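Local coordinates for protein luciferase-like monooxygenase (Streptomyces bottropensis, PDB 4US5) that probably acts as a flavin-dependent monooxygenase of the bacterial luciferase family, using molecular oxygen to oxidise its substrate, at residues A13-G18 with A22-H27; A32-R37 with S325-A330; C228-E231 with E235-R238; A241-F246 with P284-G289; S314-H317 with D321-R324. All coordinates share one frame; numbering follows the deposited sequence. Where two conformers were deposited one is given.

Contact 1: A13-G18 with A22-H27; sequences APVVEG and AHSLQH. With NA (sodium ion), chain L.
S24 reaches from its helix into the loop 13-18 and donates a hydrogen bond from OG to P14 O at 2.7 Å. The hydroxyl comes in above the plane of the P14 carbonyl, 40° out of it, at a C=O...O angle of 120°. With S24 OG held anti to its own carbonyl carbon (chi1 -60°), the side chain points at the loop, and V15 lies beside the hydroxyl, its CG2 3.6 Å from S24 OG. The backbones are close here, A13 CA and S24 CA being 5.5 Å apart. One water donates to S24 OG at 2.9 Å and accepts from V16 N, so the hydroxyl reaches P14 O directly and V16 N through the water. A second water donates to P14 O at 2.7 Å and binds a sodium ion. The loop follows strand 6-11, the first strand of a TIM barrel, and the contact holds this nine-residue beta-alpha connection against the start of helix 21-38, at the C-terminal strand end where TIM-barrel enzymes carry their active sites. The sodium lies 2.7 Å from S24 O, and E11, at the end of that strand, supplies another ligand through its carboxylate. An alanine in place of S24 would remove the hydroxyl and would probably leave P14 O with its water but no side-chain donor, and the water at V16 N less well fixed. Further out, E11 accepts a hydrogen bond from A13 N, while S28 OG bonds to S24 O from one turn on. Away from the loop, L25 and Q26 pack on A99 and L100 of the second subunit.

Contact 2: A32-R37 with S325-A330; sequences ARLADR and SYRLLA
A water molecule bridges R37 and R327, accepting from R37 NH2 at 2.8 Å and from NH2 of R327, the latter at a distance too short to be relied on. It joins the first and last helices of the TIM barrel: segment 32-37 belongs to helix 21-38 and segment 325-330 to helix 319-332, and the strands leading into them, 6-11 and 309-313, are parallel neighbours in the barrel wall. A second water accepts from R37 NE at 3.3 Å, and more weakly from R327 NH1. The two positively charged groups stand near each other, R37 NH2 being 4.4 Å from R327 NH2, and the waters between them probably ease what would otherwise be an unfavourable approach at the exposed side of the contact. R327 was modelled in two conformers, so this bridged arrangement describes one of them.

Beneath the arginines, L34 carries the apolar part. Its CG is anti to the backbone N (chi1 180°), which extends the branch toward the opposite helix, and it meets R327 at about a right angle. The methyl CD1 sits over one face of the R327 guanidinium, displaced toward the rim, with NH1 3.4 Å and CZ 3.5 Å from L34 CD1. The nearest CA atoms, those of L34 and R327, are 8.1 Å apart, and the two side chains fill the space between. Y326 and A330 pack on L31 and L38 of the facing helix. At the base of the R327 chain, CG lies 3.9 Å from L34 CD2.

Contact 3: C228-E231 with E235-R238; sequences CCAE and EAQR
Apolar contact centres on A230 and A236, whose CA atoms are 4.6 Å apart. The methyl of A230 is directed at the helix and comes against the backbone nitrogen of A236, with A230 CB 3.4 Å from A236 N and 4.1 Å from A236 CB. E235 lies along the same methyl, its CG 3.7 Å from A230 CB. The methyl of A236 in turn lies alongside the strand backbone, near C228 O. Such small side chains let the helix come down close upon the end of the strand.

Among the polar atoms, C228 SG approaches A236 O at 3.6 Å; the thiol is set anti to the backbone N (chi1 -177°), which carries the sulfur over to the helix carbonyl. Here strand 221-229 of the TIM barrel turns after A230 into helix 233-251, a tight beta-alpha connection. On the strand's side, C228 and A230 pair through the backbone with V287 and G289 of the neighbouring strand, and C229 N donates a hydrogen bond to S325 OG.

Of the charged interactions, one lies within the helix. E235 bends at its second torsion, turning its carboxylate from the strand, and OE2 forms a salt bridge with R238 NH1 at 2.9 Å. The bond is bent (N-H...O 132°): the guanidinium nitrogen meets the syn side of OE2 but is tilted from the carboxylate plane. Beyond this helix, R238 NE forms a second salt bridge, with D262, and NH1 makes a long, weak ion pair with D321.

Contact 4: A241-F246 with P284-G289; sequences ATHRLF and PRYVVG
H243 and Y286 bridge two backbones that stay well apart, their CA atoms 9.2 Å from each other. Segment 241-246 is regular helix, L245 N bonding to A241 O at 2.9 Å, whereas segment 284-289 runs from a loop into an extended strand. Both CB atoms point across the gap, and the rings fill it.

The imidazole and the phenol lie face to face in an offset stack, centroids 3.9 Å apart and planes at 14°. H243 CG is roughly anti to the backbone N (chi1 -151°), swinging the ring outward from the helix to meet the face of Y286. On the opposite face of the tyrosine, R285 CD stands 3.4 Å above the ring plane, toward the rim.

Strand 286-289 is an additional parallel strand paired with strand 221-229 of the TIM barrel, and helix 233-251 lies in the connection between them, a connection that also includes helix 261-268. The stack therefore ties this helix to the added strand.

At the polar end, a water lies in the plane of the imidazole, 2.9 Å from H243 NE2, and is weakly linked to Y286 OH. The H247 ring meets both aromatic rings at steep angles, and M315 packs on H243.

Contact 5: S314-H317 with D321-R324; sequences SMIH and DRLR. With NA (sodium ion), chain M.
One hydroxyl is held by two nitrogens of the same arginine: R322 takes S314 OG side-on, through NE at 2.8 Å and through NH2 at 3.2 Å. Both bonds lie in the guanidinium plane; the one from NE is the straighter (163°), that from NH2 more bent. S314 OG sits between its backbone N and carbonyl carbon (chi1 56°), which turns it to the guanidinium edge, and it is also hydrogen-bonded to Y326 OH. R322 has a second attachment, a salt bridge from NH2 to the carboxylate of E11. A leucine in its place would have no guanidinium and would probably leave E11 without this positive partner and the serine hydroxyl without two donors.

A sodium ion is modelled beside this group, 2.9 Å from S314 O and 2.7 Å from a water that donates to I316 O and stands over one guanidinium face. The ion also lies very near R322 NE, an improbable neighbour for a cation, so its placement is doubtful.

The loop 314-317 follows strand 309-313, the last of the TIM barrel, and the chain then turns into helix 319-332, a short beta-alpha turn. Below the polar cluster, I316 wedges against the helix backbone: its CG2 lies 3.7 Å from R322 N and 3.8 Å from D321 CB. The D321 carboxylate turns elsewhere, its OD1 bound by R324 NH2 at 2.7 Å in a salt bridge.

In the fold
Contacts 1, 3 and 5 are buried and lie where a strand passes into the next helix, by a longer loop in contact 1 and short turns in the other two, whereas contacts 2 and 4 join elements distant in the chain. Hydroxyls, waters and modelled sodium ions mark contacts 1 and 5, which meet where E17 O accepts a probable hydrogen bond from H317 NE2. Contact 3 relies instead on small apolar side chains. Contact 4 is also buried but rests on stacked rings; it shares helix 233-251 with contact 3, and the two reach adjacent strands. Contact 2, partly exposed and bridged by water, shares helix 21-38 with contact 1 and helix 319-332 with contact 5.

Contact 1: A13-G18 with A22-H27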
# COMPACT_ATOMS: atom_id res chain seq x y z
N ALA B 13 -11.43 4.73 -10.37
CA ALA B 13 -11.58 5.93 -9.53
C ALA B 13 -11.52 7.23 -10.33
O ALA B 13 -10.64 8.06 -10.12
CB ALA B 13 -10.58 5.92 -8.40
N PRO B 14 -12.48 7.41 -11.23
CA PRO B 14 -12.45 8.62 -12.01
C PRO B 14 -12.65 9.86 -11.14
O PRO B 14 -13.31 9.80 -10.11
CB PRO B 14 -13.59 8.43 -13.02
CG PRO B 14 -14.36 7.28 -12.55
CD PRO B 14 -13.63 6.55 -11.52
N VAL B 15 -12.05 10.96 -11.56
CA VAL B 15 -12.24 12.25 -10.90
C VAL B 15 -13.21 13.04 -11.74
O VAL B 15 -13.04 13.18 -12.98
CB VAL B 15 -10.92 13.00 -10.77
CG1 VAL B 15 -11.12 14.28 -9.94
CG2 VAL B 15 -9.86 12.10 -10.10
N VAL B 16 -14.26 13.55 -11.10
CA VAL B 16 -15.40 14.08 -11.84
C VAL B 16 -15.52 15.61 -11.59
O VAL B 16 -15.11 16.13 -10.56
CB VAL B 16 -16.70 13.38 -11.46
CG1 VAL B 16 -16.52 11.85 -11.56
CG2 VAL B 16 -17.17 13.75 -10.07
N GLU B 17 -16.04 16.30 -12.59
CA GLU B 17 -16.15 17.76 -12.53
C GLU B 17 -16.91 18.21 -11.30
O GLU B 17 -17.99 17.71 -10.99
CB GLU B 17 -16.86 18.31 -13.78
CG GLU B 17 -16.84 19.85 -13.83
CD GLU B 17 -15.43 20.37 -14.02
OE1 GLU B 17 -14.76 19.97 -15.01
OE2 GLU B 17 -14.96 21.13 -13.17
N GLY B 18 -16.31 19.14 -10.57
CA GLY B 18 -16.86 19.62 -9.33
C GLY B 18 -16.28 19.01 -8.08
O GLY B 18 -16.44 19.57 -7.01
N ALA B 22 -9.80 13.13 -3.71
CA ALA B 22 -10.19 12.59 -2.42
C ALA B 22 -11.66 12.10 -2.41
O ALA B 22 -11.98 11.10 -1.78
CB ALA B 22 -9.99 13.62 -1.34
N HIS B 23 -12.52 12.79 -3.13
CA HIS B 23 -13.92 12.33 -3.27
C HIS B 23 -13.97 11.01 -4.01
O HIS B 23 -14.74 10.12 -3.63
CB HIS B 23 -14.75 13.33 -4.03
CG HIS B 23 -15.05 14.58 -3.27
ND1 HIS B 23 -14.36 15.75 -3.47
CD2 HIS B 23 -15.97 14.85 -2.32
CE1 HIS B 23 -14.83 16.68 -2.66
NE2 HIS B 23 -15.81 16.16 -1.95
N SER B 24 -13.16 10.88 -5.06
CA SER B 24 -13.10 9.67 -5.85
C SER B 24 -12.76 8.50 -4.98
O SER B 24 -13.39 7.41 -5.07
CB SER B 24 -12.06 9.78 -6.97
OG SER B 24 -12.36 10.86 -7.85
N LEU B 25 -11.74 8.66 -4.12
CA LEU B 25 -11.36 7.58 -3.22
C LEU B 25 -12.47 7.19 -2.25
O LEU B 25 -12.72 6.00 -2.00
CB LEU B 25 -10.05 7.91 -2.46
CG LEU B 25 -8.87 8.29 -3.35
CD1 LEU B 25 -7.62 8.52 -2.51
CD2 LEU B 25 -8.59 7.27 -4.43
N GLN B 26 -13.12 8.19 -1.65
CA GLN B 26 -14.22 7.93 -0.74
C GLN B 26 -15.36 7.22 -1.48
O GLN B 26 -15.97 6.28 -0.97
CB GLN B 26 -14.72 9.27 -0.08
CG GLN B 26 -13.73 9.87 0.95
CD GLN B 26 -13.30 8.86 2.01
OE1 GLN B 26 -14.15 8.21 2.62
NE2 GLN B 26 -11.98 8.66 2.17
N HIS B 27 -15.61 7.66 -2.70
CA HIS B 27 -16.65 7.00 -3.51
C HIS B 27 -16.31 5.57 -3.85
O HIS B 27 -17.23 4.73 -3.97
CB HIS B 27 -16.95 7.80 -4.74
CG HIS B 27 -17.71 9.04 -4.46
ND1 HIS B 27 -17.66 10.14 -5.28
CD2 HIS B 27 -18.50 9.38 -3.41
CE1 HIS B 27 -18.36 11.12 -4.74
NE2 HIS B 27 -18.91 10.68 -3.62
NA NA L . -14.41 6.49 -7.39
O HOH W 1 -15.50 8.60 -9.08
O HOH W 2 -14.42 12.82 -8.15

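Contact 2: A32-R37 with S325-A330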
# COMPACT_ATOMS: atom_id res chain seq x y z
N ALA B 32 -17.47 -0.15 -3.04
CA ALA B 32 -17.03 -1.45 -2.59
C ALA B 32 -17.92 -2.04 -1.48
O ALA B 32 -18.22 -3.21 -1.50
CB ALA B 32 -15.59 -1.39 -2.11
N ARG B 33 -18.31 -1.21 -0.52
CA ARG B 33 -19.24 -1.65 0.53
C ARG B 33 -20.58 -2.10 -0.08
O ARG B 33 -21.11 -3.16 0.26
CB ARG B 33 -19.48 -0.54 1.53
CG ARG B 33 -18.30 -0.21 2.45
CD ARG B 33 -18.83 0.87 3.40
NE ARG B 33 -17.84 1.47 4.27
CZ ARG B 33 -17.51 2.75 4.24
NH1 ARG B 33 -18.05 3.57 3.34
NH2 ARG B 33 -16.61 3.21 5.09
N LEU B 34 -21.07 -1.34 -1.04
CA LEU B 34 -22.31 -1.72 -1.75
C LEU B 34 -22.15 -3.03 -2.48
O LEU B 34 -22.98 -3.95 -2.35
CB LEU B 34 -22.76 -0.62 -2.68
CG LEU B 34 -24.04 -0.92 -3.48
CD1 LEU B 34 -25.24 -1.10 -2.53
CD2 LEU B 34 -24.33 0.18 -4.44
N ALA B 35 -21.05 -3.14 -3.24
CA ALA B 35 -20.77 -4.34 -3.99
C ALA B 35 -20.62 -5.55 -3.09
O ALA B 35 -21.08 -6.66 -3.43
CB ALA B 35 -19.54 -4.13 -4.86
N ASP B 36 -20.01 -5.36 -1.93
CA ASP B 36 -19.90 -6.42 -0.96
C ASP B 36 -21.31 -6.89 -0.53
O ASP B 36 -21.62 -8.10 -0.60
CB ASP B 36 -19.09 -5.91 0.26
CG ASP B 36 -18.74 -6.99 1.27
OD1 ASP B 36 -18.44 -8.12 0.91
OD2 ASP B 36 -18.67 -6.63 2.47
N ARG B 37 -22.13 -5.96 -0.12
CA ARG B 37 -23.51 -6.27 0.36
C ARG B 37 -24.36 -6.92 -0.72
O ARG B 37 -25.14 -7.80 -0.43
CB ARG B 37 -24.21 -5.01 0.84
CG ARG B 37 -23.62 -4.55 2.17
CD ARG B 37 -24.40 -3.45 2.83
NE ARG B 37 -24.78 -2.37 1.89
CZ ARG B 37 -24.03 -1.28 1.64
NH1 ARG B 37 -22.85 -1.10 2.24
NH2 ARG B 37 -24.46 -0.36 0.79
N SER B 325 -26.66 2.35 -10.93
CA SER B 325 -26.27 1.45 -12.02
C SER B 325 -25.86 0.09 -11.49
O SER B 325 -26.37 -0.95 -11.93
CB SER B 325 -25.17 2.10 -12.90
OG SER B 325 -24.83 1.27 -14.02
N TYR B 326 -25.01 0.06 -10.45
CA TYR B 326 -24.57 -1.17 -9.89
C TYR B 326 -25.67 -1.94 -9.14
O TYR B 326 -25.66 -3.16 -9.12
CB TYR B 326 -23.30 -0.97 -9.00
CG TYR B 326 -22.05 -0.74 -9.81
CD1 TYR B 326 -21.67 0.53 -10.19
CD2 TYR B 326 -21.21 -1.80 -10.18
CE1 TYR B 326 -20.52 0.76 -10.94
CE2 TYR B 326 -20.06 -1.57 -10.94
CZ TYR B 326 -19.73 -0.29 -11.31
OH TYR B 326 -18.53 -0.06 -12.03
N ARG B 327 -26.57 -1.20 -8.46
CA ARG B 327 -27.72 -1.80 -7.80
C ARG B 327 -28.65 -2.48 -8.80
O ARG B 327 -29.06 -3.61 -8.62
CB ARG B 327 -28.53 -0.73 -7.08
CG ARG B 327 -28.01 -0.38 -5.73
CD ARG B 327 -29.16 0.13 -4.86
NE ARG B 327 -28.65 0.89 -3.74
CZ ARG B 327 -28.39 0.35 -2.56
NH1 ARG B 327 -28.61 -0.94 -2.34
NH2 ARG B 327 -27.90 1.12 -1.58
N LEU B 328 -28.94 -1.78 -9.87
CA LEU B 328 -29.84 -2.32 -10.92
C LEU B 328 -29.25 -3.53 -11.60
O LEU B 328 -29.95 -4.52 -11.86
CB LEU B 328 -30.16 -1.25 -11.96
CG LEU B 328 -31.00 -0.08 -11.51
CD1 LEU B 328 -30.98 1.00 -12.58
CD2 LEU B 328 -32.45 -0.51 -11.18
N LEU B 329 -27.92 -3.52 -11.80
CA LEU B 329 -27.25 -4.68 -12.37
C LEU B 329 -27.30 -5.93 -11.46
O LEU B 329 -27.50 -7.04 -11.94
CB LEU B 329 -25.78 -4.37 -12.71
CG LEU B 329 -25.51 -3.52 -13.93
CD1 LEU B 329 -24.04 -3.06 -13.96
CD2 LEU B 329 -25.86 -4.33 -15.18
N ALA B 330 -27.06 -5.74 -10.18
CA ALA B 330 -27.13 -6.83 -9.25
C ALA B 330 -28.52 -7.49 -9.32
O ALA B 330 -28.63 -8.72 -9.24
CB ALA B 330 -26.86 -6.36 -7.84
O HOH W 3 -27.37 -2.99 -0.03
O HOH W 4 -27.16 0.43 0.74

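Contact 3: C228-E231 with E235-R238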
# COMPACT_ATOMS: atom_id res chain seq x y z
N CYS B 228 -23.35 1.28 -18.37
CA CYS B 228 -24.09 2.42 -17.87
C CYS B 228 -25.57 2.06 -17.86
O CYS B 228 -26.24 2.05 -18.91
CB CYS B 228 -23.81 3.62 -18.79
SG CYS B 228 -24.59 5.14 -18.27
N CYS B 229 -26.06 1.66 -16.68
CA CYS B 229 -27.41 1.14 -16.51
C CYS B 229 -28.27 2.12 -15.69
O CYS B 229 -27.80 2.73 -14.71
CB CYS B 229 -27.37 -0.22 -15.86
SG CYS B 229 -28.99 -0.99 -15.64
N ALA B 230 -29.51 2.33 -16.12
CA ALA B 230 -30.47 3.14 -15.36
C ALA B 230 -31.84 2.53 -15.59
O ALA B 230 -31.97 1.58 -16.34
CB ALA B 230 -30.47 4.57 -15.81
N GLU B 231 -32.85 3.03 -14.87
CA GLU B 231 -34.14 2.35 -14.84
C GLU B 231 -34.76 2.26 -16.24
O GLU B 231 -35.43 1.31 -16.52
CB GLU B 231 -35.08 3.03 -13.86
CG GLU B 231 -36.34 2.22 -13.57
CD GLU B 231 -36.07 0.97 -12.70
OE1 GLU B 231 -35.85 1.16 -11.47
OE2 GLU B 231 -36.10 -0.19 -13.23
N GLU B 235 -33.08 7.36 -19.39
CA GLU B 235 -32.25 7.79 -18.26
C GLU B 235 -30.80 7.25 -18.46
O GLU B 235 -29.83 7.95 -18.19
CB GLU B 235 -32.83 7.34 -16.94
CG GLU B 235 -32.05 7.86 -15.72
CD GLU B 235 -31.87 9.39 -15.65
OE1 GLU B 235 -32.69 10.17 -16.20
OE2 GLU B 235 -30.94 9.83 -14.96
N ALA B 236 -30.68 6.02 -18.93
CA ALA B 236 -29.34 5.46 -19.21
C ALA B 236 -28.61 6.32 -20.21
O ALA B 236 -27.39 6.56 -20.05
CB ALA B 236 -29.44 4.04 -19.72
N GLN B 237 -29.30 6.78 -21.27
CA GLN B 237 -28.63 7.61 -22.29
C GLN B 237 -28.16 8.92 -21.72
O GLN B 237 -27.09 9.42 -22.08
CB GLN B 237 -29.54 7.87 -23.50
CG GLN B 237 -29.71 6.65 -24.41
CD GLN B 237 -28.40 6.18 -25.00
OE1 GLN B 237 -27.57 6.99 -25.44
NE2 GLN B 237 -28.20 4.90 -25.01
N ARG B 238 -28.95 9.50 -20.83
CA ARG B 238 -28.56 10.73 -20.16
C ARG B 238 -27.25 10.52 -19.34
O ARG B 238 -26.30 11.29 -19.47
CB ARG B 238 -29.66 11.22 -19.23
CG ARG B 238 -29.29 12.42 -18.36
CD ARG B 238 -30.36 12.76 -17.33
NE ARG B 238 -29.78 13.65 -16.31
CZ ARG B 238 -29.12 13.27 -15.21
NH1 ARG B 238 -29.05 11.99 -14.86
NH2 ARG B 238 -28.61 14.19 -14.42

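Contact 4: A241-F246 with P284-G289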
# COMPACT_ATOMS: atom_id res chain seq x y z
N ALA B 241 -24.11 10.20 -21.48
CA ALA B 241 -23.65 11.38 -22.20
C ALA B 241 -22.31 11.91 -21.68
O ALA B 241 -21.48 12.39 -22.44
CB ALA B 241 -24.71 12.47 -22.12
N THR B 242 -22.09 11.81 -20.37
CA THR B 242 -20.79 12.09 -19.77
C THR B 242 -19.65 11.40 -20.49
O THR B 242 -18.64 12.02 -20.86
CB THR B 242 -20.80 11.63 -18.29
OG1 THR B 242 -21.67 12.48 -17.55
CG2 THR B 242 -19.41 11.60 -17.65
N HIS B 243 -19.82 10.11 -20.73
CA HIS B 243 -18.78 9.34 -21.37
C HIS B 243 -18.59 9.75 -22.84
O HIS B 243 -17.47 9.79 -23.35
CB HIS B 243 -19.11 7.87 -21.27
CG HIS B 243 -17.91 7.00 -21.25
ND1 HIS B 243 -17.98 5.67 -20.94
CD2 HIS B 243 -16.61 7.27 -21.45
CE1 HIS B 243 -16.77 5.15 -20.98
NE2 HIS B 243 -15.91 6.11 -21.24
N ARG B 244 -19.71 9.94 -23.51
CA ARG B 244 -19.70 10.35 -24.89
C ARG B 244 -18.90 11.66 -25.04
O ARG B 244 -18.06 11.78 -25.94
CB ARG B 244 -21.12 10.52 -25.39
CG ARG B 244 -21.89 9.24 -25.52
CD ARG B 244 -23.33 9.49 -25.92
NE ARG B 244 -23.39 10.04 -27.27
CZ ARG B 244 -24.30 10.91 -27.69
NH1 ARG B 244 -25.25 11.34 -26.89
NH2 ARG B 244 -24.22 11.37 -28.95
N LEU B 245 -19.20 12.63 -24.18
CA LEU B 245 -18.54 13.96 -24.25
C LEU B 245 -17.08 13.86 -23.85
O LEU B 245 -16.24 14.51 -24.44
CB LEU B 245 -19.25 14.97 -23.36
CG LEU B 245 -18.64 16.39 -23.30
CD1 LEU B 245 -18.54 16.98 -24.69
CD2 LEU B 245 -19.46 17.29 -22.38
N PHE B 246 -16.78 12.97 -22.90
CA PHE B 246 -15.38 12.75 -22.52
C PHE B 246 -14.61 12.29 -23.74
O PHE B 246 -13.51 12.78 -24.01
CB PHE B 246 -15.26 11.73 -21.36
CG PHE B 246 -13.85 11.53 -20.86
CD1 PHE B 246 -13.24 12.44 -20.02
CD2 PHE B 246 -13.14 10.39 -21.23
CE1 PHE B 246 -11.94 12.26 -19.57
CE2 PHE B 246 -11.84 10.19 -20.79
CZ PHE B 246 -11.24 11.11 -19.94
N PRO B 284 -21.27 -3.48 -28.65
CA PRO B 284 -20.95 -2.07 -28.39
C PRO B 284 -19.73 -1.96 -27.46
O PRO B 284 -19.60 -2.75 -26.53
CB PRO B 284 -22.23 -1.54 -27.70
CG PRO B 284 -23.02 -2.73 -27.30
CD PRO B 284 -22.58 -3.89 -28.14
N ARG B 285 -18.90 -0.95 -27.68
CA ARG B 285 -17.74 -0.76 -26.82
C ARG B 285 -18.18 -0.58 -25.35
O ARG B 285 -17.59 -1.17 -24.42
CB ARG B 285 -16.94 0.45 -27.25
CG ARG B 285 -15.67 0.63 -26.41
CD ARG B 285 -15.03 1.97 -26.61
NE ARG B 285 -14.38 2.05 -27.92
CZ ARG B 285 -13.17 1.60 -28.19
NH1 ARG B 285 -12.46 0.99 -27.27
NH2 ARG B 285 -12.68 1.72 -29.40
N TYR B 286 -19.17 0.27 -25.16
CA TYR B 286 -19.75 0.55 -23.86
C TYR B 286 -21.22 0.13 -23.90
O TYR B 286 -21.95 0.46 -24.84
CB TYR B 286 -19.66 2.05 -23.56
CG TYR B 286 -18.27 2.63 -23.62
CD1 TYR B 286 -17.16 1.90 -23.23
CD2 TYR B 286 -18.06 3.93 -24.05
CE1 TYR B 286 -15.89 2.46 -23.26
CE2 TYR B 286 -16.79 4.50 -24.08
CZ TYR B 286 -15.72 3.76 -23.70
OH TYR B 286 -14.47 4.29 -23.72
N VAL B 287 -21.64 -0.61 -22.89
CA VAL B 287 -22.97 -1.18 -22.84
C VAL B 287 -23.89 -0.30 -22.04
O VAL B 287 -23.65 -0.08 -20.84
CB VAL B 287 -22.92 -2.59 -22.27
CG1 VAL B 287 -24.32 -3.19 -22.11
CG2 VAL B 287 -22.07 -3.47 -23.16
N VAL B 288 -24.97 0.16 -22.68
CA VAL B 288 -25.83 1.19 -22.11
C VAL B 288 -27.29 0.78 -22.23
O VAL B 288 -27.70 0.25 -23.28
CB VAL B 288 -25.68 2.53 -22.85
CG1 VAL B 288 -26.56 3.61 -22.22
CG2 VAL B 288 -24.23 2.96 -22.88
N GLY B 289 -28.08 1.05 -21.19
CA GLY B 289 -29.53 0.89 -21.28
C GLY B 289 -30.24 0.57 -20.00
O GLY B 289 -29.66 0.63 -18.89
O HOH W 5 -13.01 6.17 -21.36

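Contact 5: S314-H317 with D321-R324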
# COMPACT_ATOMS: atom_id res chain seq x y z
N SER B 314 -17.21 1.65 -14.81
CA SER B 314 -18.11 2.75 -15.07
C SER B 314 -17.37 4.09 -15.21
O SER B 314 -16.30 4.30 -14.61
CB SER B 314 -19.19 2.81 -13.99
OG SER B 314 -18.61 2.89 -12.69
N MSE B 315 -17.94 4.98 -16.01
CA MSE B 315 -17.43 6.34 -16.20
C MSE B 315 -18.62 7.25 -16.03
O MSE B 315 -19.10 7.83 -16.98
CB MSE B 315 -16.82 6.48 -17.58
CG MSE B 315 -15.39 5.96 -17.64
SE MSE B 315 -15.36 4.03 -17.89
CE MSE B 315 -13.49 3.78 -18.41
N ILE B 316 -19.11 7.36 -14.79
CA ILE B 316 -20.35 8.03 -14.47
C ILE B 316 -20.01 9.23 -13.57
O ILE B 316 -19.25 9.11 -12.61
CB ILE B 316 -21.34 7.07 -13.79
CG1 ILE B 316 -21.83 6.01 -14.80
CG2 ILE B 316 -22.51 7.81 -13.20
CD1 ILE B 316 -22.67 4.89 -14.22
N HIS B 317 -20.57 10.38 -13.90
CA HIS B 317 -20.21 11.62 -13.22
C HIS B 317 -20.69 11.63 -11.76
O HIS B 317 -19.96 12.02 -10.85
CB HIS B 317 -20.79 12.83 -13.95
CG HIS B 317 -20.58 14.12 -13.23
ND1 HIS B 317 -21.52 14.66 -12.39
CD2 HIS B 317 -19.51 14.95 -13.18
CE1 HIS B 317 -21.05 15.77 -11.85
NE2 HIS B 317 -19.83 15.98 -12.33
N ASP B 321 -26.04 8.33 -9.42
CA ASP B 321 -26.30 7.62 -10.66
C ASP B 321 -25.45 6.32 -10.72
O ASP B 321 -25.89 5.29 -11.23
CB ASP B 321 -25.98 8.50 -11.87
CG ASP B 321 -26.98 9.63 -12.06
OD1 ASP B 321 -28.09 9.54 -11.47
OD2 ASP B 321 -26.64 10.58 -12.78
N ARG B 322 -24.22 6.41 -10.27
CA ARG B 322 -23.33 5.29 -10.34
C ARG B 322 -23.76 4.14 -9.45
O ARG B 322 -23.80 2.99 -9.88
CB ARG B 322 -21.93 5.73 -9.97
CG ARG B 322 -20.89 4.67 -10.25
CD ARG B 322 -19.55 4.99 -9.60
NE ARG B 322 -18.50 4.25 -10.25
CZ ARG B 322 -17.24 4.19 -9.80
NH1 ARG B 322 -16.89 4.82 -8.70
NH2 ARG B 322 -16.34 3.51 -10.49
N LEU B 323 -24.05 4.43 -8.18
CA LEU B 323 -24.53 3.42 -7.27
C LEU B 323 -25.81 2.76 -7.79
O LEU B 323 -25.93 1.53 -7.75
CB LEU B 323 -24.76 4.01 -5.87
CG LEU B 323 -23.50 4.49 -5.17
CD1 LEU B 323 -23.83 5.15 -3.86
CD2 LEU B 323 -22.49 3.38 -4.95
N ARG B 324 -26.69 3.56 -8.37
CA ARG B 324 -27.92 3.04 -8.99
C ARG B 324 -27.61 2.01 -10.07
O ARG B 324 -28.26 0.96 -10.14
CB ARG B 324 -28.83 4.17 -9.58
CG ARG B 324 -29.88 4.68 -8.59
CD ARG B 324 -30.90 5.63 -9.17
NE ARG B 324 -30.31 6.89 -9.59
CZ ARG B 324 -30.16 7.96 -8.80
NH1 ARG B 324 -30.61 7.95 -7.55
NH2 ARG B 324 -29.61 9.05 -9.29
NA NA M . -17.79 5.93 -12.68
O HOH W 6 -17.53 7.82 -10.83